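PDB 4FQU: glutathionyl-hydroquinone reductase PcpF from Sphingobium chlorophenolicum, which catalyses the glutathione-dependent reduction of glutathionyl-hydroquinones to hydroquinones, including chlorinated ones formed during degradation of the pollutant pentachlorophenol. Local coordinates for residues Glu211-Arg216 and Ser260-Lys265. Numbering follows the deposited sequence.
Sequences EHLTGR and SRLVGK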
# COMPACT_ATOMS: atom_id res chain seq x y z
N GLU A 211 8.29 -3.14 -23.35
CA GLU A 211 9.17 -3.41 -24.50
C GLU A 211 8.49 -3.01 -25.79
O GLU A 211 9.06 -2.32 -26.64
CB GLU A 211 9.62 -4.86 -24.58
CG GLU A 211 11.12 -5.06 -24.26
CD GLU A 211 12.06 -4.77 -25.44
OE1 GLU A 211 11.63 -4.95 -26.60
OE2 GLU A 211 13.23 -4.38 -25.22
N HIS A 212 7.26 -3.46 -25.92
CA HIS A 212 6.50 -3.17 -27.11
C HIS A 212 6.54 -1.70 -27.42
O HIS A 212 6.50 -1.30 -28.58
CB HIS A 212 5.06 -3.55 -26.86
CG HIS A 212 4.30 -3.77 -28.11
ND1 HIS A 212 4.55 -4.84 -28.94
CD2 HIS A 212 3.32 -3.05 -28.70
CE1 HIS A 212 3.75 -4.78 -29.99
NE2 HIS A 212 2.99 -3.69 -29.87
N LEU A 213 6.59 -0.89 -26.38
CA LEU A 213 6.44 0.54 -26.54
C LEU A 213 7.76 1.22 -26.85
O LEU A 213 7.83 2.47 -26.87
CB LEU A 213 5.79 1.15 -25.28
CG LEU A 213 4.29 0.97 -25.12
CD1 LEU A 213 3.76 1.62 -23.87
CD2 LEU A 213 3.56 1.53 -26.27
N THR A 214 8.80 0.43 -27.09
CA THR A 214 10.13 1.03 -27.06
C THR A 214 10.41 2.10 -28.12
O THR A 214 10.72 3.25 -27.78
CB THR A 214 11.28 0.03 -26.88
OG1 THR A 214 11.59 -0.05 -25.47
CG2 THR A 214 12.51 0.53 -27.63
N GLY A 215 10.27 1.76 -29.39
CA GLY A 215 10.41 2.82 -30.37
C GLY A 215 9.08 3.31 -30.85
O GLY A 215 8.99 3.75 -31.97
N ARG A 216 8.04 3.21 -30.03
CA ARG A 216 6.67 3.51 -30.46
C ARG A 216 6.08 4.68 -29.69
O ARG A 216 6.66 5.12 -28.70
CB ARG A 216 5.74 2.32 -30.28
CG ARG A 216 6.11 1.06 -31.05
CD ARG A 216 4.99 0.03 -30.97
NE ARG A 216 5.35 -1.30 -31.47
CZ ARG A 216 5.06 -1.73 -32.69
NH1 ARG A 216 4.43 -0.94 -33.55
NH2 ARG A 216 5.41 -2.96 -33.06
N SER A 260 5.19 5.25 -18.56
CA SER A 260 5.01 6.55 -17.91
C SER A 260 4.88 7.62 -18.96
O SER A 260 4.22 8.62 -18.72
CB SER A 260 6.20 6.89 -17.02
OG SER A 260 5.99 6.38 -15.72
N ARG A 261 5.50 7.39 -20.11
CA ARG A 261 5.46 8.33 -21.21
C ARG A 261 4.08 8.30 -21.85
O ARG A 261 3.47 9.35 -22.05
CB ARG A 261 6.58 7.99 -22.19
CG ARG A 261 7.16 9.13 -23.04
CD ARG A 261 8.42 8.67 -23.85
NE ARG A 261 8.36 7.26 -24.32
CZ ARG A 261 7.72 6.82 -25.41
NH1 ARG A 261 7.05 7.70 -26.19
NH2 ARG A 261 7.72 5.50 -25.73
N LEU A 262 3.56 7.10 -22.15
CA LEU A 262 2.21 6.93 -22.70
C LEU A 262 1.16 7.56 -21.78
O LEU A 262 0.24 8.24 -22.23
CB LEU A 262 1.87 5.45 -22.92
CG LEU A 262 0.41 5.13 -23.34
CD1 LEU A 262 0.21 5.43 -24.76
CD2 LEU A 262 0.10 3.69 -23.16
N VAL A 263 1.30 7.35 -20.49
CA VAL A 263 0.36 7.93 -19.55
C VAL A 263 0.38 9.44 -19.54
O VAL A 263 -0.67 10.07 -19.44
CB VAL A 263 0.68 7.46 -18.17
CG1 VAL A 263 0.21 8.52 -17.12
CG2 VAL A 263 0.09 6.07 -17.98
N GLY A 264 1.57 10.03 -19.63
CA GLY A 264 1.70 11.48 -19.67
C GLY A 264 1.07 12.02 -20.94
O GLY A 264 0.28 12.94 -20.90
N LYS A 265 1.41 11.42 -22.07
CA LYS A 265 0.84 11.79 -23.35
C LYS A 265 -0.67 11.93 -23.26
O LYS A 265 -1.25 12.94 -23.66
CB LYS A 265 1.18 10.69 -24.33
CG LYS A 265 1.17 11.03 -25.79
CD LYS A 265 2.00 9.96 -26.52
CE LYS A 265 1.80 9.96 -28.03
NZ LYS A 265 1.99 11.27 -28.75
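Arg261 reaches from helix 257-268 to the backbone of the turn that follows helix 192-212, an instance of an arginine joining one helix to the turn after another through a backbone carbonyl. Its NH2 donates to Arg216 O at 3.2 Å, with an N-H...O angle of 157°, and approaches nearly along the C=O axis while the oxygen stays close to the guanidinium plane. Leu213 O lies in that plane too, 3.2 Å from NH2 and nearly on the extension of the CZ-NH2 bond. Leu213 and Arg216 begin and end a type I turn. The side chain sets out with CG anti to the backbone N (chi1 -153°) and then bends at chi3 (34°), which brings the guanidinium round to the turn. Asn258 OD1 also bonds NH2, and Glu217 forms a salt bridge with NH1. A leucine in place of Arg261 would probably leave Arg216 O and Asn258 OD1 without this donor and cost Glu217 its salt bridge to the guanidinium. Beside this polar grip, Leu213 CD1 meets Leu262 CD2 at 4.3 Å, an apolar contact between two buried side chains. Within the all-helical C-terminal domain, Leu213 also packs on Leu259 of helix 257-268, while Leu262 rests on Leu231 of helix 226-245.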